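Local coordinates for putative hydrogenase expression/formation protein hupG (Rhodopseudomonas palustris, PDB 2QSI), which is of unknown function but, as a HupG/HyaE-family protein with a thioredoxin-like fold, probably helps in the expression or formation of a hydrogenase, at residues N62-P65 with G66-A70; R79-M82 with A83-V87; Q109-S112 with S113-Q117. All blocks are in the same frame, centred on the assembly; numbering follows the deposited sequence. Where two conformers were deposited one is given.

Contact 1 of 3, residues N62-P65 with G66-A70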
loop_
_atom_site.group_PDB
_atom_site.type_symbol
_atom_site.label_atom_id
_atom_site.label_comp_id
_atom_site.label_asym_id
_atom_site.label_seq_id
_atom_site.Cartn_x
_atom_site.Cartn_y
_atom_site.Cartn_z
ATOM N N ASN A 62 -4.265 11.414 -18.070
ATOM C CA ASN A 62 -3.954 11.058 -19.449
ATOM C C ASN A 62 -2.500 11.348 -19.805
ATOM O O ASN A 62 -1.957 10.776 -20.750
ATOM C CB ASN A 62 -4.888 11.790 -20.415
ATOM C CG ASN A 62 -4.727 11.322 -21.848
ATOM O OD1 ASN A 62 -4.201 12.044 -22.694
ATOM N ND2 ASN A 62 -5.181 10.105 -22.127
ATOM N N ALA A 63 -1.875 12.238 -19.042
ATOM C CA ALA A 63 -0.556 12.753 -19.389
ATOM C C ALA A 63 0.543 11.782 -18.972
ATOM O O ALA A 63 1.722 12.009 -19.244
ATOM C CB ALA A 63 -0.333 14.115 -18.750
ATOM N N PHE A 64 0.149 10.698 -18.312
ATOM C CA PHE A 64 1.094 9.669 -17.895
ATOM C C PHE A 64 0.590 8.277 -18.260
ATOM O O PHE A 64 0.225 7.489 -17.387
ATOM C CB PHE A 64 1.353 9.757 -16.389
ATOM C CG PHE A 64 1.939 11.068 -15.950
ATOM C CD1 PHE A 64 3.310 11.265 -15.954
ATOM C CD2 PHE A 64 1.120 12.104 -15.534
ATOM C CE1 PHE A 64 3.853 12.469 -15.551
ATOM C CE2 PHE A 64 1.658 13.312 -15.130
ATOM C CZ PHE A 64 3.025 13.494 -15.138
ATOM N N PRO A 65 0.575 7.980 -19.556
ATOM C CA PRO A 65 -0.215 6.861 -20.080
ATOM C C PRO A 65 0.081 5.562 -19.337
ATOM O O PRO A 65 1.206 5.064 -19.391
ATOM C CB PRO A 65 0.258 6.756 -21.531
ATOM C CG PRO A 65 0.688 8.136 -21.881
ATOM C CD PRO A 65 1.273 8.716 -20.624
ATOM N N GLY A 66 -0.924 5.025 -18.654
ATOM C CA GLY A 66 -0.844 3.681 -18.112
ATOM C C GLY A 66 -0.463 3.668 -16.646
ATOM O O GLY A 66 -0.479 2.621 -15.999
ATOM N N ARG A 67 -0.118 4.839 -16.119
ATOM C CA ARG A 67 0.486 4.937 -14.776
ATOM C C ARG A 67 -0.511 5.262 -13.671
ATOM O O ARG A 67 -0.289 4.865 -12.539
ATOM C CB ARG A 67 1.605 5.980 -14.749
ATOM C CG ARG A 67 2.837 5.680 -15.634
ATOM C CD ARG A 67 3.563 4.383 -15.284
ATOM N NE ARG A 67 4.149 4.276 -13.922
ATOM C CZ ARG A 67 5.331 4.789 -13.535
ATOM N NH1 ARG A 67 6.098 5.507 -14.365
ATOM N NH2 ARG A 67 5.765 4.566 -12.298
ATOM N N LEU A 68 -1.617 5.908 -14.028
ATOM C CA LEU A 68 -2.511 6.537 -13.040
ATOM C C LEU A 68 -3.971 6.209 -13.297
ATOM O O LEU A 68 -4.382 5.947 -14.450
ATOM C CB LEU A 68 -2.358 8.057 -13.113
ATOM C CG LEU A 68 -0.965 8.616 -12.918
ATOM C CD1 LEU A 68 -0.977 10.137 -13.191
ATOM C CD2 LEU A 68 -0.446 8.246 -11.517
ATOM N N VAL A 69 -4.754 6.294 -12.228
ATOM C CA VAL A 69 -6.195 6.190 -12.289
ATOM C C VAL A 69 -6.756 7.118 -11.231
ATOM O O VAL A 69 -6.117 7.334 -10.196
ATOM C CB VAL A 69 -6.686 4.771 -12.062
ATOM C CG1 VAL A 69 -6.382 4.319 -10.668
ATOM C CG2 VAL A 69 -8.191 4.696 -12.319
ATOM N N ALA A 70 -7.896 7.738 -11.520
ATOM C CA ALA A 70 -8.438 8.753 -10.612
ATOM C C ALA A 70 -9.743 8.307 -9.992
ATOM O O ALA A 70 -10.516 7.545 -10.583
ATOM C CB ALA A 70 -8.644 10.113 -11.348
HETATM O O HOH W 1 -2.402 7.254 -16.573
#
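Phe64 and Leu68 lie side by side at the opening of a tight turn, their side chains pointing the same way. The touching atoms are CD2 of the Phe64 ring and CD1 of Leu68, 3.7 Å apart. Phe64 CG stands beside the backbone N, anti to the carbonyl carbon (chi1 -61°), which sets the ring next to that methyl group. The turn is closed by the backbone. Arg67 N donates to Phe64 O over 3.0 Å, in the carbonyl plane and fairly straight (155°). Pro65 and Gly66 fill the two corner positions. The ring of Pro65 fixes its phi, while Gly66 has positive phi. A CB on Gly66 would sit 2.5 Å from Pro65 O, so glycine suits this corner. A water lies 2.8 Å from Phe64 O, placed to donate to it. The same water accepts from Leu68 N at 3.0 Å and so ties the turn to the first residue of the strand. Arg67 starts out toward Phe64, but its bent chain leads away to a salt bridge with Asp126 of the second subunit. Leu122 of that subunit packs on both Phe64 and Arg67. The backbone angles and the bond from residue four to residue one define a type II beta turn. It joins helix 50-62 to strand 68-73 in a beta-alpha-beta crossover of the thioredoxin-like fold.

Contact 2 of 3, residues R79-M82 with A83-V87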
loop_
_atom_site.group_PDB
_atom_site.type_symbol
_atom_site.label_atom_id
_atom_site.label_comp_id
_atom_site.label_asym_id
_atom_site.label_seq_id
_atom_site.Cartn_x
_atom_site.Cartn_y
_atom_site.Cartn_z
ATOM N N ARG A 79 -13.560 13.508 5.663
ATOM C CA ARG A 79 -12.848 13.665 6.921
ATOM C C ARG A 79 -11.954 12.459 7.201
ATOM O O ARG A 79 -10.759 12.604 7.495
ATOM C CB ARG A 79 -13.834 13.886 8.066
ATOM C CG ARG A 79 -13.148 14.294 9.375
ATOM C CD ARG A 79 -13.991 15.291 10.175
ATOM N NE ARG A 79 -14.217 16.534 9.406
ATOM C CZ ARG A 79 -15.302 16.837 8.683
ATOM N NH1 ARG A 79 -16.337 15.999 8.583
ATOM N NH2 ARG A 79 -15.361 18.009 8.049
ATOM N N GLY A 80 -12.531 11.274 7.099
ATOM C CA GLY A 80 -11.796 10.048 7.368
ATOM C C GLY A 80 -10.691 9.759 6.354
ATOM O O GLY A 80 -9.626 9.279 6.717
ATOM N N LEU A 81 -10.924 10.060 5.083
ATOM C CA LEU A 81 -9.900 9.750 4.092
ATOM C C LEU A 81 -8.757 10.776 4.095
ATOM O O LEU A 81 -7.581 10.438 3.796
ATOM C CB LEU A 81 -10.529 9.519 2.703
ATOM C CG LEU A 81 -11.382 8.237 2.555
ATOM C CD1 LEU A 81 -11.747 7.991 1.069
ATOM C CD2 LEU A 81 -10.776 6.935 3.234
HETATM N N MSE A 82 -9.072 12.017 4.454
HETATM C CA MSE A 82 -8.058 13.042 4.556
HETATM C C MSE A 82 -7.078 12.646 5.673
HETATM O O MSE A 82 -5.882 12.748 5.516
HETATM C CB MSE A 82 -8.678 14.407 4.859
HETATM C CG MSE A 82 -9.403 15.015 3.701
HETATM SE SE MSE A 82 -10.338 16.610 4.241
HETATM C CE MSE A 82 -8.826 17.836 4.370
ATOM N N ALA A 83 -7.642 12.189 6.782
ATOM C CA ALA A 83 -6.889 11.689 7.938
ATOM C C ALA A 83 -6.049 10.493 7.557
ATOM O O ALA A 83 -4.865 10.427 7.851
ATOM C CB ALA A 83 -7.861 11.336 9.069
ATOM N N ARG A 84 -6.651 9.542 6.866
ATOM C CA ARG A 84 -5.928 8.338 6.494
ATOM C C ARG A 84 -4.780 8.614 5.544
ATOM O O ARG A 84 -3.704 8.051 5.689
ATOM C CB ARG A 84 -6.875 7.377 5.831
ATOM C CG ARG A 84 -6.212 6.164 5.241
ATOM C CD ARG A 84 -7.254 5.268 4.752
ATOM N NE ARG A 84 -6.722 4.298 3.822
ATOM C CZ ARG A 84 -7.477 3.385 3.230
ATOM N NH1 ARG A 84 -8.781 3.330 3.490
ATOM N NH2 ARG A 84 -6.950 2.559 2.359
ATOM N N PHE A 85 -5.018 9.457 4.540
ATOM C CA PHE A 85 -4.064 9.613 3.471
ATOM C C PHE A 85 -3.107 10.785 3.669
ATOM O O PHE A 85 -2.235 10.976 2.869
ATOM C CB PHE A 85 -4.788 9.661 2.120
ATOM C CG PHE A 85 -5.393 8.342 1.715
ATOM C CD1 PHE A 85 -4.583 7.255 1.435
ATOM C CD2 PHE A 85 -6.773 8.196 1.597
ATOM C CE1 PHE A 85 -5.135 6.036 1.071
ATOM C CE2 PHE A 85 -7.336 6.992 1.239
ATOM C CZ PHE A 85 -6.512 5.896 0.997
ATOM N N GLY A 86 -3.274 11.564 4.732
ATOM C CA GLY A 86 -2.400 12.698 5.041
ATOM C C GLY A 86 -2.711 13.991 4.300
ATOM O O GLY A 86 -1.816 14.698 3.899
ATOM N N VAL A 87 -3.989 14.247 4.054
ATOM C CA VAL A 87 -4.444 15.443 3.329
ATOM C C VAL A 87 -4.888 16.458 4.372
ATOM O O VAL A 87 -5.707 16.146 5.226
ATOM C CB VAL A 87 -5.620 15.110 2.384
ATOM C CG1 VAL A 87 -6.042 16.358 1.580
ATOM C CG2 VAL A 87 -5.220 13.973 1.408
#
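This is a local contact within the last turns of helix 78-85, reaching into the loop that follows. It joins Leu81 to Phe85 along the helix and Met82 to Val87 round its C-terminal end. Leu81 and Phe85 point the same way, toward strand 35-40 and helix 25-30. Leu81 CD2 comes 4.0 Å from Phe85 CE2. The Phe85 ring also lies close to the backbone, with CD2 3.2 Å from Leu81 O, the same oxygen that accepts from Phe85 N at 2.8 Å. Arg84 holds its chain extended from CG to NE, with CG anti to the backbone N (chi1 173°). This carries CG over the centre of the Phe85 ring, 4.0 Å above its plane. The guanidinium goes on to salt bridges with Asp26 and with Glu99 of the second subunit. Replacing Phe85 by an alanine is likely to open a gap beside Leu81 CD2 and take away the ring face under Arg84 CG, leaving the salt bridges to hold that chain. At the helix end Met82 O accepts from Val87 N at 2.8 Å, and weakly from Gly86 N. The side chains of Met82 and Val87 cross at about a right angle, with CB to CB 4.0 Å. Met82 is a selenomethionine. Its chain bends at the selenium (chi3 76°) and brings CE to 3.6 Å from Val87 O. The six-to-one bond, the positive phi of Gly86 and the apolar pair resemble a Schellman-type ending, here placed where Met82 lines the dithiothreitol pocket with Cys90.

Contact 3 of 3, residues Q109-S112 with S113-Q117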
loop_
_atom_site.group_PDB
_atom_site.type_symbol
_atom_site.label_atom_id
_atom_site.label_comp_id
_atom_site.label_asym_id
_atom_site.label_seq_id
_atom_site.Cartn_x
_atom_site.Cartn_y
_atom_site.Cartn_z
ATOM N N GLN A 109 12.235 -23.299 4.488
ATOM C CA GLN A 109 13.453 -23.194 3.692
ATOM C C GLN A 109 14.680 -22.986 4.598
ATOM O O GLN A 109 14.527 -22.796 5.792
ATOM C CB GLN A 109 13.268 -22.048 2.696
ATOM C CG GLN A 109 12.058 -22.367 1.746
ATOM C CD GLN A 109 11.912 -21.411 0.596
ATOM O OE1 GLN A 109 12.894 -20.796 0.145
ATOM N NE2 GLN A 109 10.678 -21.309 0.060
ATOM N N ASP A 110 15.892 -23.074 4.050
ATOM C CA ASP A 110 17.083 -22.813 4.877
ATOM C C ASP A 110 17.363 -21.305 4.990
ATOM O O ASP A 110 16.896 -20.520 4.185
ATOM C CB ASP A 110 18.317 -23.522 4.379
ATOM C CG ASP A 110 18.552 -23.328 2.920
ATOM O OD1 ASP A 110 18.803 -22.170 2.529
ATOM O OD2 ASP A 110 18.538 -24.355 2.186
ATOM N N TRP A 111 18.132 -20.949 6.007
ATOM C CA TRP A 111 18.451 -19.550 6.365
ATOM C C TRP A 111 18.993 -18.766 5.167
ATOM O O TRP A 111 18.571 -17.625 4.905
ATOM C CB TRP A 111 19.528 -19.592 7.449
ATOM C CG TRP A 111 20.118 -18.289 7.847
ATOM C CD1 TRP A 111 21.423 -17.925 7.740
ATOM C CD2 TRP A 111 19.449 -17.211 8.506
ATOM N NE1 TRP A 111 21.611 -16.682 8.276
ATOM C CE2 TRP A 111 20.408 -16.201 8.727
ATOM C CE3 TRP A 111 18.114 -16.975 8.893
ATOM C CZ2 TRP A 111 20.087 -14.986 9.349
ATOM C CZ3 TRP A 111 17.801 -15.757 9.501
ATOM C CH2 TRP A 111 18.778 -14.785 9.722
ATOM N N SER A 112 19.938 -19.395 4.452
ATOM C CA SER A 112 20.563 -18.745 3.290
ATOM C C SER A 112 19.542 -18.374 2.199
ATOM O O SER A 112 19.652 -17.290 1.569
ATOM C CB SER A 112 21.682 -19.625 2.691
ATOM O OG SER A 112 21.164 -20.867 2.223
ATOM N N SER A 113 18.606 -19.294 1.948
ATOM C CA SER A 113 17.530 -19.087 0.986
ATOM C C SER A 113 16.603 -17.934 1.413
ATOM O O SER A 113 16.216 -17.091 0.579
ATOM C CB SER A 113 16.734 -20.393 0.805
ATOM O OG SER A 113 15.663 -20.222 -0.103
ATOM N N TYR A 114 16.250 -17.885 2.707
ATOM C CA TYR A 114 15.427 -16.744 3.185
ATOM C C TYR A 114 16.144 -15.428 2.924
ATOM O O TYR A 114 15.570 -14.482 2.381
ATOM C CB TYR A 114 15.083 -16.860 4.670
ATOM C CG TYR A 114 13.977 -17.848 4.936
ATOM C CD1 TYR A 114 12.674 -17.615 4.449
ATOM C CD2 TYR A 114 14.221 -19.022 5.620
ATOM C CE1 TYR A 114 11.652 -18.537 4.666
ATOM C CE2 TYR A 114 13.221 -19.954 5.820
ATOM C CZ TYR A 114 11.934 -19.715 5.340
ATOM O OH TYR A 114 10.937 -20.633 5.561
ATOM N N LEU A 115 17.412 -15.373 3.299
ATOM C CA LEU A 115 18.198 -14.129 3.138
ATOM C C LEU A 115 18.339 -13.737 1.669
ATOM O O LEU A 115 18.180 -12.560 1.326
ATOM C CB LEU A 115 19.580 -14.262 3.771
ATOM C CG LEU A 115 19.645 -14.456 5.295
ATOM C CD1 LEU A 115 21.084 -14.691 5.694
ATOM C CD2 LEU A 115 19.008 -13.300 6.115
ATOM N N ALA A 116 18.599 -14.719 0.797
ATOM C CA ALA A 116 18.724 -14.439 -0.646
ATOM C C ALA A 116 17.403 -13.905 -1.237
ATOM O O ALA A 116 17.404 -12.929 -2.004
ATOM C CB ALA A 116 19.201 -15.687 -1.422
ATOM N N GLN A 117 16.283 -14.525 -0.858
ATOM C CA GLN A 117 14.986 -14.126 -1.406
ATOM C C GLN A 117 14.577 -12.765 -0.892
ATOM O O GLN A 117 14.176 -11.876 -1.673
ATOM C CB GLN A 117 13.922 -15.180 -1.222
ATOM C CG GLN A 117 14.191 -16.468 -2.004
ATOM C CD GLN A 117 13.103 -17.499 -1.802
ATOM O OE1 GLN A 117 11.970 -17.318 -2.255
ATOM N NE2 GLN A 117 13.445 -18.594 -1.145
HETATM O O HOH W 2 10.421 -19.808 -2.135
#
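Gln109 and Asp110 meet Ser113, Tyr114 and Gln117 at the N-terminus of helix 111-126, where Asp110 is the N-cap. The tightly packed part centres on Tyr114, the buried residue of the contact. Gln109 CB lies over one face of its ring in a CH-pi contact, 4.1 Å from the centroid. Tyr114 OH accepts from Gln109 N at 3.2 Å, so the residue before the cap is held at the far end of the ring. Ile105 of the same chain and Leu53 of the second subunit also pack on Tyr114. The exposed side carries the cap itself. Asp110 CG sits between the backbone N and the carbonyl carbon (chi1 49°), which turns OD1 back over the first helical turn. OD1 accepts from Ser113 N at 2.9 Å, met nearly along its C-O axis. Ser112 OG donates to the same oxygen from above the carboxylate plane. The helix end would probably help stabilise the negative charge of Asp110. The polar side rests partly on less certain bonds. Gln109 OE1 takes a weak bond from Gln117 NE2, and its bond from Ser113 OG depends on one of two conformers. The two amides are nearly coplanar, and a water links them, accepting from Gln109 NE2 and donating to Gln117 OE1. Gln109 NE2 also bonds to Ala106 O. On another side Trp111 is exposed, although Leu60 of the second subunit packs on it. Leu115 CD1 covers one face of the indole, 3.6 Å from the centroid of the five-membered ring and 28° off its normal.

In the fold
Contacts 1 and 3 are surface contacts, while contact 2 is partly buried. Contacts 1 and 2 belong to the thioredoxin-like body, on opposite sides of the chain's centre, with their own centres about 23 Å apart. Both contain residues that touch strand 35-40. Contact 3 stands well away, its centre about 37 Å from that of contact 1, yet the dimer brings their residues together: Ala63 packs on Leu115 of the second subunit. The chemistry follows the place in the chain. Contact 1 is a backbone turn, contact 2 a largely apolar helix C-terminus, and contact 3 a capped helix N-terminus that mixes polar bonds with CH-pi packing. All three touch the second subunit.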